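Local coordinates for multidrug resistance protein (Vibrio cholerae, PDB 1YC9) that probably forms the trimeric outer-membrane exit duct of a drug efflux pump and could be involved in resistance to puromycin, acriflavine and tetraphenylarsonium chloride, at residues Ala24-Arg29 against Ala139-Ser144; Gln382-Ala387 against Leu399-Ala404; Tyr158-Thr163 against Ala414-Gln419. The protein carries 1 engineered substitution. One frame throughout, in Å; residues are numbered along the deposited sequence.

Interaction 1 of 3, residues Ala24-Arg29 against Ala139-Ser144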
ATOM      1  N   ALA A  24      12.926  -5.212 -26.991  1.00 45.39           N
ATOM      2  CA  ALA A  24      11.524  -4.911 -26.693  1.00 42.98           C
ATOM      3  C   ALA A  24      10.853  -6.151 -26.110  1.00 40.76           C
ATOM      4  O   ALA A  24      10.212  -6.060 -25.066  1.00 40.04           O
ATOM      5  CB  ALA A  24      10.759  -4.446 -27.922  1.00 43.67           C
ATOM      6  N   ASN A  25      10.963  -7.277 -26.827  1.00 38.11           N
ATOM      7  CA  ASN A  25      10.564  -8.599 -26.336  1.00 36.14           C
ATOM      8  C   ASN A  25      11.750  -9.363 -25.751  1.00 33.17           C
ATOM      9  O   ASN A  25      12.079 -10.463 -26.172  1.00 32.02           O
ATOM     10  CB  ASN A  25       9.892  -9.405 -27.442  1.00 36.20           C
ATOM     11  CG  ASN A  25       8.669  -8.698 -28.020  1.00 38.59           C
ATOM     12  OD1 ASN A  25       8.000  -7.944 -27.350  1.00 39.91           O
ATOM     13  ND2 ASN A  25       8.369  -8.977 -29.271  1.00 43.84           N
ATOM     14  N   TRP A  26      12.334  -8.779 -24.715  1.00 31.58           N
ATOM     15  CA  TRP A  26      13.601  -9.198 -24.134  1.00 29.60           C
ATOM     16  C   TRP A  26      13.633 -10.621 -23.582  1.00 28.96           C
ATOM     17  O   TRP A  26      14.688 -11.222 -23.456  1.00 28.41           O
ATOM     18  CB  TRP A  26      14.026  -8.176 -23.049  1.00 30.15           C
ATOM     19  CG  TRP A  26      12.902  -7.941 -22.064  1.00 27.28           C
ATOM     20  CD1 TRP A  26      11.993  -6.938 -22.092  1.00 26.59           C
ATOM     21  CD2 TRP A  26      12.542  -8.778 -20.926  1.00 27.01           C
ATOM     22  NE1 TRP A  26      11.082  -7.100 -21.069  1.00 28.55           N
ATOM     23  CE2 TRP A  26      11.398  -8.211 -20.332  1.00 25.54           C
ATOM     24  CE3 TRP A  26      13.058  -9.950 -20.375  1.00 25.75           C
ATOM     25  CZ2 TRP A  26      10.766  -8.776 -19.194  1.00 23.66           C
ATOM     26  CZ3 TRP A  26      12.436 -10.511 -19.257  1.00 26.24           C
ATOM     27  CH2 TRP A  26      11.306  -9.927 -18.680  1.00 24.94           C
ATOM     28  N   TRP A  27      12.469 -11.150 -23.213  1.00 28.06           N
ATOM     29  CA  TRP A  27      12.361 -12.492 -22.645  1.00 26.93           C
ATOM     30  C   TRP A  27      12.718 -13.572 -23.672  1.00 26.93           C
ATOM     31  O   TRP A  27      13.081 -14.706 -23.301  1.00 26.95           O
ATOM     32  CB  TRP A  27      10.946 -12.748 -22.137  1.00 24.74           C
ATOM     33  CG  TRP A  27       9.881 -12.426 -23.147  1.00 25.50           C
ATOM     34  CD1 TRP A  27       9.372 -13.261 -24.102  1.00 23.59           C
ATOM     35  CD2 TRP A  27       9.189 -11.186 -23.287  1.00 25.28           C
ATOM     36  NE1 TRP A  27       8.407 -12.609 -24.827  1.00 24.29           N
ATOM     37  CE2 TRP A  27       8.282 -11.329 -24.353  1.00 24.98           C
ATOM     38  CE3 TRP A  27       9.265  -9.938 -22.631  1.00 22.76           C
ATOM     39  CZ2 TRP A  27       7.461 -10.296 -24.773  1.00 27.03           C
ATOM     40  CZ3 TRP A  27       8.434  -8.916 -23.046  1.00 22.23           C
ATOM     41  CH2 TRP A  27       7.546  -9.101 -24.115  1.00 25.59           C
ATOM     42  N   GLN A  28      12.614 -13.210 -24.954  1.00 28.95           N
ATOM     43  CA  GLN A  28      12.969 -14.137 -26.025  1.00 30.06           C
ATOM     44  C   GLN A  28      14.425 -14.552 -25.983  1.00 30.79           C
ATOM     45  O   GLN A  28      14.762 -15.614 -26.496  1.00 31.36           O
ATOM     46  CB  GLN A  28      12.578 -13.571 -27.413  1.00 30.85           C
ATOM     47  CG  GLN A  28      11.084 -13.498 -27.643  1.00 32.52           C
ATOM     48  CD  GLN A  28      10.720 -12.774 -28.934  1.00 34.51           C
ATOM     49  OE1 GLN A  28      11.571 -12.149 -29.572  1.00 37.97           O
ATOM     50  NE2 GLN A  28       9.477 -12.819 -29.282  1.00 34.16           N
ATOM     51  N   ARG A  29      15.286 -13.737 -25.385  1.00 31.51           N
ATOM     52  CA  ARG A  29      16.682 -14.091 -25.332  1.00 32.91           C
ATOM     53  C   ARG A  29      16.952 -15.356 -24.532  1.00 32.10           C
ATOM     54  O   ARG A  29      17.993 -15.969 -24.720  1.00 30.40           O
ATOM     55  CB  ARG A  29      17.560 -12.893 -24.939  1.00 34.37           C
ATOM     56  CG  ARG A  29      18.008 -12.771 -23.504  1.00 40.75           C
ATOM     57  CD  ARG A  29      19.024 -11.621 -23.309  1.00 46.55           C
ATOM     58  NE  ARG A  29      20.402 -12.054 -23.027  1.00 50.78           N
ATOM     59  CZ  ARG A  29      21.487 -11.747 -23.758  1.00 54.05           C
ATOM     60  NH1 ARG A  29      22.683 -12.192 -23.377  1.00 55.43           N
ATOM     61  NH2 ARG A  29      21.404 -11.016 -24.870  1.00 55.39           N
ATOM     62  N   ALA A 139       3.883  -0.478 -16.944  1.00 24.35           N
ATOM     63  CA  ALA A 139       2.923  -1.542 -16.653  1.00 26.44           C
ATOM     64  C   ALA A 139       3.228  -2.785 -17.483  1.00 27.38           C
ATOM     65  O   ALA A 139       3.176  -3.920 -16.963  1.00 27.30           O
ATOM     66  CB  ALA A 139       1.447  -1.101 -16.904  1.00 26.64           C
ATOM     67  N   ARG A 140       3.583  -2.589 -18.750  1.00 27.14           N
ATOM     68  CA  ARG A 140       4.007  -3.701 -19.554  1.00 27.16           C
ATOM     69  C   ARG A 140       5.209  -4.403 -18.913  1.00 27.03           C
ATOM     70  O   ARG A 140       5.256  -5.629 -18.845  1.00 26.37           O
ATOM     71  CB  ARG A 140       4.394  -3.199 -20.925  1.00 28.63           C
ATOM     72  CG  ARG A 140       4.629  -4.314 -21.930  1.00 31.48           C
ATOM     73  CD  ARG A 140       5.505  -3.853 -23.063  1.00 34.22           C
ATOM     74  NE  ARG A 140       5.396  -4.692 -24.259  1.00 35.59           N
ATOM     75  CZ  ARG A 140       6.400  -5.378 -24.788  1.00 36.54           C
ATOM     76  NH1 ARG A 140       7.586  -5.415 -24.194  1.00 37.74           N
ATOM     77  NH2 ARG A 140       6.215  -6.067 -25.907  1.00 37.08           N
ATOM     78  N   LEU A 141       6.172  -3.610 -18.452  1.00 26.70           N
ATOM     79  CA  LEU A 141       7.374  -4.126 -17.806  1.00 27.27           C
ATOM     80  C   LEU A 141       7.045  -4.885 -16.535  1.00 25.94           C
ATOM     81  O   LEU A 141       7.646  -5.914 -16.246  1.00 24.65           O
ATOM     82  CB  LEU A 141       8.329  -2.981 -17.480  1.00 27.40           C
ATOM     83  CG  LEU A 141       9.861  -3.093 -17.501  1.00 32.86           C
ATOM     84  CD1 LEU A 141      10.498  -2.685 -16.162  1.00 34.86           C
ATOM     85  CD2 LEU A 141      10.445  -4.385 -18.097  1.00 31.52           C
ATOM     86  N   MET A 142       6.090  -4.369 -15.769  1.00 25.40           N
ATOM     87  CA  MET A 142       5.706  -4.988 -14.506  1.00 25.44           C
ATOM     88  C   MET A 142       5.037  -6.338 -14.741  1.00 24.01           C
ATOM     89  O   MET A 142       5.204  -7.272 -13.956  1.00 22.56           O
ATOM     90  CB  MET A 142       4.769  -4.068 -13.720  1.00 25.34           C
ATOM     91  CG  MET A 142       4.250  -4.669 -12.426  1.00 31.85           C
ATOM     92  SD  MET A 142       3.264  -3.505 -11.463  0.50 34.54           S
ATOM     93  CE  MET A 142       1.940  -3.150 -12.616  0.50 32.78           C
ATOM     94  N   ILE A 143       4.280  -6.433 -15.828  1.00 24.40           N
ATOM     95  CA  ILE A 143       3.656  -7.691 -16.232  1.00 24.69           C
ATOM     96  C   ILE A 143       4.686  -8.723 -16.686  1.00 24.08           C
ATOM     97  O   ILE A 143       4.720  -9.864 -16.200  1.00 22.38           O
ATOM     98  CB  ILE A 143       2.599  -7.443 -17.338  1.00 24.95           C
ATOM     99  CG1 ILE A 143       1.414  -6.657 -16.758  1.00 27.52           C
ATOM    100  CG2 ILE A 143       2.061  -8.729 -17.914  1.00 27.27           C
ATOM    101  CD1 ILE A 143       0.526  -6.040 -17.810  1.00 28.39           C
ATOM    102  N   SER A 144       5.553  -8.323 -17.609  1.00 22.53           N
ATOM    103  CA  SER A 144       6.466  -9.289 -18.172  1.00 21.83           C
ATOM    104  C   SER A 144       7.491  -9.718 -17.129  1.00 21.15           C
ATOM    105  O   SER A 144       7.800 -10.887 -17.042  1.00 21.58           O
ATOM    106  CB  SER A 144       7.153  -8.697 -19.414  1.00 22.64           C
ATOM    107  OG  SER A 144       7.806  -7.513 -19.042  1.00 21.47           O
TER
HETATM  108  O   HOH W   1       8.416  -5.032 -21.061  1.00 17.57           O
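R140 meets the loop before helix 33-44 with both terminal nitrogens. NH1 donates to A24 O at 2.8 Å, arriving 40° out of the carbonyl plane. NH2 donates to N25 OD1 at 3.0 Å, nearly along the C=O axis and with an N-H...O angle of 162°. Both oxygens lie near the guanidinium plane, and the N25 amide is almost coplanar with it, so two bonds fix how the group is rotated. The same group abuts the edge of the W27 ring, NH1 lying 3.7 Å from CH2. The small S144 leaves room for the indole of W26, whose edge carbon CZ2 comes within 3.2 Å of S144 OG. A water joins R140 NH1, S144 OG and, weakly, W26 NE1.

Behind these contacts, the extended chain of R140, with CG anti to its N (chi1 -170°), spans the gap from the helix. W27 CE3 lies 3.6 Å above one face of the W26 ring, toward its rim. W27 also packs on I39 and L43, and W26 on L427 and I430. The arginine thus clasps the N-terminal chain of an outer membrane factor to the long helix 117-183 of its periplasmic alpha-barrel.

Interaction 2 of 3, residues Gln382-Ala387 against Leu399-Ala404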
ATOM      1  N   GLN A 382      33.529 -36.007  -3.352  1.00 26.12           N
ATOM      2  CA  GLN A 382      34.691 -36.863  -3.053  1.00 27.48           C
ATOM      3  C   GLN A 382      34.632 -37.459  -1.660  1.00 27.47           C
ATOM      4  O   GLN A 382      34.859 -38.663  -1.459  1.00 27.46           O
ATOM      5  CB  GLN A 382      36.002 -36.094  -3.226  1.00 28.80           C
ATOM      6  CG  GLN A 382      37.231 -37.034  -3.174  1.00 33.77           C
ATOM      7  N   ALA A 383      34.317 -36.639  -0.663  1.00 27.85           N
ATOM      8  CA  ALA A 383      34.194 -37.123   0.688  1.00 27.76           C
ATOM      9  C   ALA A 383      33.212 -38.267   0.807  1.00 28.19           C
ATOM     10  O   ALA A 383      33.519 -39.247   1.474  1.00 28.40           O
ATOM     11  CB  ALA A 383      33.852 -36.007   1.660  1.00 28.42           C
ATOM     12  N   LEU A 384      32.083 -38.161   0.134  1.00 28.37           N
ATOM     13  CA  LEU A 384      31.034 -39.147   0.202  1.00 29.91           C
ATOM     14  C   LEU A 384      31.487 -40.421  -0.500  1.00 31.50           C
ATOM     15  O   LEU A 384      31.219 -41.490  -0.016  1.00 30.07           O
ATOM     16  CB  LEU A 384      29.777 -38.666  -0.502  1.00 28.63           C
ATOM     17  CG  LEU A 384      28.615 -39.668  -0.534  1.00 29.50           C
ATOM     18  CD1 LEU A 384      28.218 -40.081   0.861  1.00 28.29           C
ATOM     19  CD2 LEU A 384      27.433 -39.098  -1.251  1.00 29.20           C
ATOM     20  N   HIS A 385      32.075 -40.255  -1.673  1.00 32.46           N
ATOM     21  CA  HIS A 385      32.592 -41.378  -2.476  1.00 35.25           C
ATOM     22  C   HIS A 385      33.590 -42.168  -1.647  1.00 34.24           C
ATOM     23  O   HIS A 385      33.467 -43.382  -1.548  1.00 36.87           O
ATOM     24  CB  HIS A 385      33.188 -40.880  -3.815  1.00 35.70           C
ATOM     25  CG  HIS A 385      34.110 -41.871  -4.479  1.00 43.12           C
ATOM     26  ND1 HIS A 385      33.740 -42.605  -5.594  1.00 48.91           N
ATOM     27  CD2 HIS A 385      35.373 -42.266  -4.168  1.00 46.50           C
ATOM     28  CE1 HIS A 385      34.743 -43.397  -5.947  1.00 49.50           C
ATOM     29  NE2 HIS A 385      35.742 -43.221  -5.092  1.00 49.37           N
ATOM     30  N   ILE A 386      34.537 -41.502  -0.988  1.00 33.87           N
ATOM     31  CA  ILE A 386      35.492 -42.183  -0.147  1.00 33.08           C
ATOM     32  C   ILE A 386      34.796 -42.814   1.054  1.00 33.69           C
ATOM     33  O   ILE A 386      35.127 -43.922   1.434  1.00 31.49           O
ATOM     34  CB  ILE A 386      36.626 -41.254   0.305  1.00 33.28           C
ATOM     35  CG1 ILE A 386      37.572 -40.976  -0.854  1.00 35.48           C
ATOM     36  CG2 ILE A 386      37.398 -41.840   1.427  1.00 32.75           C
ATOM     37  CD1 ILE A 386      38.185 -39.632  -0.822  1.00 36.84           C
ATOM     38  N   ALA A 387      33.834 -42.105   1.658  1.00 32.28           N
ATOM     39  CA  ALA A 387      33.167 -42.623   2.843  1.00 32.19           C
ATOM     40  C   ALA A 387      32.372 -43.875   2.500  1.00 32.30           C
ATOM     41  O   ALA A 387      32.333 -44.803   3.304  1.00 31.00           O
ATOM     42  CB  ALA A 387      32.229 -41.539   3.453  1.00 31.20           C
ATOM     43  N   LEU A 399      28.092 -43.169  10.146  1.00 35.30           N
ATOM     44  CA  LEU A 399      28.124 -41.760  10.484  1.00 35.52           C
ATOM     45  C   LEU A 399      28.944 -40.928   9.491  1.00 34.57           C
ATOM     46  O   LEU A 399      28.543 -39.822   9.130  1.00 32.33           O
ATOM     47  CB  LEU A 399      28.739 -41.543  11.840  1.00 36.53           C
ATOM     48  CG  LEU A 399      27.986 -40.704  12.854  1.00 38.58           C
ATOM     49  CD1 LEU A 399      28.980 -39.916  13.646  1.00 42.16           C
ATOM     50  CD2 LEU A 399      26.903 -39.797  12.246  1.00 40.96           C
ATOM     51  N   ASP A 400      30.091 -41.456   9.055  1.00 32.46           N
ATOM     52  CA  ASP A 400      30.893 -40.725   8.078  1.00 31.84           C
ATOM     53  C   ASP A 400      30.130 -40.532   6.804  1.00 29.64           C
ATOM     54  O   ASP A 400      30.210 -39.477   6.173  1.00 28.53           O
ATOM     55  CB  ASP A 400      32.225 -41.408   7.803  1.00 32.60           C
ATOM     56  CG  ASP A 400      33.019 -41.607   9.037  1.00 34.89           C
ATOM     57  OD1 ASP A 400      33.104 -40.691   9.891  1.00 37.68           O
ATOM     58  OD2 ASP A 400      33.599 -42.682   9.261  1.00 44.02           O
ATOM     59  N   VAL A 401      29.382 -41.563   6.414  1.00 28.12           N
ATOM     60  CA  VAL A 401      28.544 -41.506   5.254  1.00 26.35           C
ATOM     61  C   VAL A 401      27.411 -40.468   5.444  1.00 26.24           C
ATOM     62  O   VAL A 401      27.187 -39.643   4.576  1.00 23.87           O
ATOM     63  CB  VAL A 401      27.982 -42.867   4.903  1.00 26.30           C
ATOM     64  CG1 VAL A 401      26.977 -42.734   3.832  1.00 25.20           C
ATOM     65  CG2 VAL A 401      29.148 -43.834   4.461  1.00 28.87           C
ATOM     66  N   LEU A 402      26.716 -40.520   6.570  1.00 25.31           N
ATOM     67  CA  LEU A 402      25.617 -39.586   6.815  1.00 26.00           C
ATOM     68  C   LEU A 402      26.086 -38.135   6.716  1.00 25.94           C
ATOM     69  O   LEU A 402      25.409 -37.327   6.117  1.00 25.06           O
ATOM     70  CB  LEU A 402      25.035 -39.870   8.177  1.00 26.57           C
ATOM     71  CG  LEU A 402      23.945 -38.974   8.754  1.00 27.80           C
ATOM     72  CD1 LEU A 402      23.038 -39.791   9.657  1.00 33.09           C
ATOM     73  CD2 LEU A 402      24.543 -37.842   9.543  1.00 32.64           C
ATOM     74  N   VAL A 403      27.234 -37.826   7.317  1.00 25.51           N
ATOM     75  CA  VAL A 403      27.768 -36.472   7.383  1.00 26.80           C
ATOM     76  C   VAL A 403      28.128 -35.987   6.006  1.00 26.29           C
ATOM     77  O   VAL A 403      27.790 -34.869   5.625  1.00 24.76           O
ATOM     78  CB  VAL A 403      28.925 -36.368   8.388  1.00 27.69           C
ATOM     79  CG1 VAL A 403      29.672 -35.063   8.278  1.00 30.13           C
ATOM     80  CG2 VAL A 403      28.414 -36.568   9.813  1.00 30.43           C
ATOM     81  N   ALA A 404      28.764 -36.855   5.220  1.00 25.12           N
ATOM     82  CA  ALA A 404      29.093 -36.524   3.864  1.00 24.63           C
ATOM     83  C   ALA A 404      27.878 -36.348   2.962  1.00 24.28           C
ATOM     84  O   ALA A 404      27.844 -35.463   2.148  1.00 23.09           O
ATOM     85  CB  ALA A 404      30.055 -37.602   3.283  1.00 24.96           C
TER
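L384 overlaps A404: the A404 methyl CB sits 3.6 Å from L384 CA, against the backbone of the opposing helix, while L384 CD1 closes over it at 3.9 Å. With CG anti to the backbone N (chi1 178°), the leucine side chain leaves its own helix so that CD1 can also rest against V401 O and approach V401 CG1 at 4.2 Å. One branched chain thus covers a turn of the facing helix.

V401 returns the contact with its other branch. Its CG2, anti to the carbonyl carbon, presses on A387 O at 3.5 Å and lies 4.0 Å from A387 CB. That alanine methyl in turn faces D400 O, and A383 CB adds a looser touch on A404 CB at 4.4 Å. Alanine suits these positions because a single methyl lets the backbones come close: the short segments' axes approach to 8.7 Å, and L384 CA lies 4.9 Å from A404 CA. The axes run 159° apart, about 21° from exactly antiparallel. The side-chain atoms that touch are all carbons, set against one another and against the backbones, including the carbonyls of V401, D400 and A387, so the pairing rests on van der Waals fit.

Close by, the start of helix 398-433 is held by T397 OG1, which accepts a hydrogen bond from D400 N. Outward-facing residues serve the trimer: I386 packs on L189 of the second subunit, L402 on V403 of the third, and L399 meets L399 of both other subunits. The last meeting is consistent with a narrowing at the end of the channel. Two long helices joined by a short turn and packed through small apolar residues are consistent with an antiparallel coiled coil, like those at the periplasmic end of the tunnel in TolC-like outer membrane factors.

Interaction 3 of 3, residues Tyr158-Thr163 against Ala414-Gln419; sequences YANQET and ALVNLQ
Van der Waals contact centres on V416, which points at helix 158-163 and splits its two methyls between neighbouring turns. CG1 is pushed against A159 CB at 3.3 Å, tighter than usual for two carbons, and N160 ND2 packs on the same V416 CG1 at 3.3 Å. V416 CG2 lies 3.6 Å from the hydroxyl T163 OG1. The valine's chi1 of 145° departs clearly from a staggered position, consistent with this crowding. Alanine suits position 159 because its single methyl adds little bulk at the point where V416 comes in.

These segments belong to helices 117-183 and 398-433, neighbours in the periplasmic alpha-helical barrel of the outer membrane factors. They run antiparallel, 157° apart, with 9.6 Å between the short axes. L418 faces helix 326-391 and Q161 faces helix 189-223, so the contact joins two helix pairs along the barrel wall.

Polar bonds grip the N160 amide at both ends from outside the segments: ND2 donates to R156 O, one turn earlier, and OD1 accepts from R413 NE on the partner helix. An asparagine can serve both because its amide carries a donor and an acceptor, and the second bond ties the helices where V416 supplies only bulk.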
ATOM      1  N   TYR A 158      12.227 -26.658  -9.840  1.00 23.33           N
ATOM      2  CA  TYR A 158      12.450 -27.885 -10.622  1.00 23.83           C
ATOM      3  C   TYR A 158      13.887 -28.362 -10.451  1.00 23.94           C
ATOM      4  O   TYR A 158      14.110 -29.556 -10.317  1.00 24.11           O
ATOM      5  CB  TYR A 158      12.143 -27.702 -12.114  1.00 23.42           C
ATOM      6  CG  TYR A 158      10.774 -28.087 -12.537  1.00 23.82           C
ATOM      7  CD1 TYR A 158       9.771 -27.117 -12.675  1.00 23.42           C
ATOM      8  CD2 TYR A 158      10.450 -29.400 -12.816  1.00 26.28           C
ATOM      9  CE1 TYR A 158       8.505 -27.444 -13.092  1.00 26.88           C
ATOM     10  CE2 TYR A 158       9.131 -29.755 -13.238  1.00 28.79           C
ATOM     11  CZ  TYR A 158       8.174 -28.755 -13.376  1.00 28.50           C
ATOM     12  OH  TYR A 158       6.909 -29.011 -13.779  1.00 31.90           O
ATOM     13  N   ALA A 159      14.855 -27.442 -10.375  1.00 22.77           N
ATOM     14  CA  ALA A 159      16.239 -27.828 -10.108  1.00 23.55           C
ATOM     15  C   ALA A 159      16.408 -28.468  -8.729  1.00 24.61           C
ATOM     16  O   ALA A 159      17.111 -29.473  -8.592  1.00 22.64           O
ATOM     17  CB  ALA A 159      17.210 -26.596 -10.253  1.00 24.39           C
ATOM     18  N   ASN A 160      15.782 -27.866  -7.706  1.00 23.27           N
ATOM     19  CA  ASN A 160      15.809 -28.436  -6.377  1.00 24.25           C
ATOM     20  C   ASN A 160      15.087 -29.798  -6.359  1.00 23.76           C
ATOM     21  O   ASN A 160      15.560 -30.712  -5.703  1.00 23.87           O
ATOM     22  CB  ASN A 160      15.215 -27.468  -5.359  1.00 22.80           C
ATOM     23  CG  ASN A 160      16.225 -26.463  -4.871  1.00 25.04           C
ATOM     24  OD1 ASN A 160      16.853 -26.654  -3.870  1.00 27.00           O
ATOM     25  ND2 ASN A 160      16.395 -25.370  -5.614  1.00 23.18           N
ATOM     26  N   GLN A 161      14.018 -29.944  -7.146  1.00 22.57           N
ATOM     27  CA  GLN A 161      13.367 -31.219  -7.278  1.00 23.60           C
ATOM     28  C   GLN A 161      14.338 -32.275  -7.836  1.00 24.43           C
ATOM     29  O   GLN A 161      14.442 -33.356  -7.279  1.00 24.52           O
ATOM     30  CB  GLN A 161      12.134 -31.124  -8.128  1.00 23.12           C
ATOM     31  CG  GLN A 161      11.459 -32.509  -8.385  1.00 25.37           C
ATOM     32  CD  GLN A 161      10.291 -32.432  -9.326  1.00 24.31           C
ATOM     33  OE1 GLN A 161      10.454 -32.148 -10.510  1.00 33.55           O
ATOM     34  NE2 GLN A 161       9.129 -32.709  -8.823  1.00 25.11           N
ATOM     35  N   GLU A 162      15.081 -31.953  -8.891  1.00 25.07           N
ATOM     36  CA  GLU A 162      15.978 -32.941  -9.481  1.00 25.80           C
ATOM     37  C   GLU A 162      17.047 -33.354  -8.466  1.00 24.83           C
ATOM     38  O   GLU A 162      17.337 -34.558  -8.262  1.00 23.85           O
ATOM     39  CB  GLU A 162      16.628 -32.368 -10.730  1.00 27.17           C
ATOM     40  CG  GLU A 162      17.214 -33.422 -11.635  1.00 33.01           C
ATOM     41  CD  GLU A 162      17.574 -32.848 -12.987  1.00 40.98           C
ATOM     42  OE1 GLU A 162      18.645 -32.240 -13.044  1.00 46.73           O
ATOM     43  OE2 GLU A 162      16.791 -32.996 -13.968  1.00 45.70           O
ATOM     44  N   THR A 163      17.624 -32.366  -7.817  1.00 23.69           N
ATOM     45  CA  THR A 163      18.671 -32.569  -6.812  1.00 24.46           C
ATOM     46  C   THR A 163      18.228 -33.415  -5.609  1.00 24.81           C
ATOM     47  O   THR A 163      18.935 -34.377  -5.173  1.00 23.80           O
ATOM     48  CB  THR A 163      19.127 -31.210  -6.325  1.00 24.52           C
ATOM     49  OG1 THR A 163      19.692 -30.488  -7.432  1.00 25.54           O
ATOM     50  CG2 THR A 163      20.245 -31.299  -5.289  1.00 25.54           C
ATOM     51  N   ALA A 414      22.555 -25.321  -2.482  1.00 22.37           N
ATOM     52  CA  ALA A 414      23.124 -23.969  -2.490  1.00 22.16           C
ATOM     53  C   ALA A 414      23.580 -23.627  -3.879  1.00 21.54           C
ATOM     54  O   ALA A 414      23.328 -22.547  -4.380  1.00 20.93           O
ATOM     55  CB  ALA A 414      24.247 -23.838  -1.470  1.00 22.48           C
ATOM     56  N   LEU A 415      24.250 -24.564  -4.530  1.00 21.38           N
ATOM     57  CA  LEU A 415      24.688 -24.331  -5.907  1.00 21.30           C
ATOM     58  C   LEU A 415      23.575 -24.095  -6.881  1.00 21.58           C
ATOM     59  O   LEU A 415      23.638 -23.152  -7.658  1.00 20.80           O
ATOM     60  CB  LEU A 415      25.588 -25.475  -6.371  1.00 22.37           C
ATOM     61  CG  LEU A 415      26.157 -25.304  -7.773  1.00 21.81           C
ATOM     62  CD1 LEU A 415      26.893 -23.987  -7.934  1.00 23.03           C
ATOM     63  CD2 LEU A 415      27.087 -26.490  -8.059  1.00 25.88           C
ATOM     64  N   VAL A 416      22.542 -24.934  -6.858  1.00 20.89           N
ATOM     65  CA  VAL A 416      21.399 -24.802  -7.754  1.00 22.95           C
ATOM     66  C   VAL A 416      20.752 -23.432  -7.486  1.00 22.33           C
ATOM     67  O   VAL A 416      20.320 -22.759  -8.399  1.00 20.54           O
ATOM     68  CB  VAL A 416      20.388 -25.951  -7.480  1.00 24.85           C
ATOM     69  CG1 VAL A 416      18.961 -25.527  -7.648  1.00 28.90           C
ATOM     70  CG2 VAL A 416      20.728 -27.189  -8.316  1.00 26.03           C
ATOM     71  N   ASN A 417      20.661 -23.019  -6.223  1.00 20.63           N
ATOM     72  CA  ASN A 417      20.046 -21.734  -5.954  1.00 20.63           C
ATOM     73  C   ASN A 417      20.873 -20.545  -6.512  1.00 20.23           C
ATOM     74  O   ASN A 417      20.294 -19.519  -6.923  1.00 20.03           O
ATOM     75  CB  ASN A 417      19.795 -21.549  -4.477  1.00 21.38           C
ATOM     76  CG  ASN A 417      18.735 -22.484  -3.948  1.00 21.04           C
ATOM     77  OD1 ASN A 417      18.678 -22.792  -2.731  1.00 26.55           O
ATOM     78  ND2 ASN A 417      17.904 -22.942  -4.818  1.00 15.44           N
ATOM     79  N   LEU A 418      22.188 -20.677  -6.481  1.00 19.61           N
ATOM     80  CA  LEU A 418      23.113 -19.645  -7.050  1.00 21.14           C
ATOM     81  C   LEU A 418      23.106 -19.595  -8.564  1.00 21.88           C
ATOM     82  O   LEU A 418      23.215 -18.513  -9.179  1.00 20.79           O
ATOM     83  CB  LEU A 418      24.548 -19.802  -6.529  1.00 20.89           C
ATOM     84  CG  LEU A 418      24.815 -19.378  -5.086  1.00 23.21           C
ATOM     85  CD1 LEU A 418      26.201 -19.839  -4.670  1.00 23.30           C
ATOM     86  CD2 LEU A 418      24.737 -17.851  -4.896  1.00 22.93           C
ATOM     87  N   GLN A 419      22.983 -20.760  -9.187  1.00 21.97           N
ATOM     88  CA  GLN A 419      22.777 -20.862 -10.639  1.00 22.89           C
ATOM     89  C   GLN A 419      21.480 -20.211 -11.065  1.00 23.44           C
ATOM     90  O   GLN A 419      21.445 -19.432 -12.023  1.00 24.22           O
ATOM     91  CB  GLN A 419      22.815 -22.321 -11.087  1.00 24.20           C
ATOM     92  CG  GLN A 419      24.198 -22.916 -10.919  1.00 26.64           C
ATOM     93  CD  GLN A 419      24.252 -24.414 -11.109  1.00 28.86           C
ATOM     94  OE1 GLN A 419      23.261 -25.126 -10.912  1.00 28.80           O
ATOM     95  NE2 GLN A 419      25.429 -24.897 -11.495  1.00 28.99           N
TER

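The three contacts are spaced along one elongated subunit. Interaction 1 lies nearest the chain's centre, about 12 Å from it; interaction 3 follows with its centre 25 Å from that of interaction 1, and interaction 2 is 21 Å further, 46 Å from interaction 1. Helix 117-183 serves interactions 1 and 3, while helix 398-433 carries one side of interactions 2 and 3, so interaction 3, which lies between the other two, shares one helix with each. Crossing angles of -159° in interaction 2 and 157° in interaction 3 show the pairs leaning in opposite senses. Only interaction 2 touches other subunits. A bound mercury ion lies about 13 Å from the R140 side chain of interaction 1.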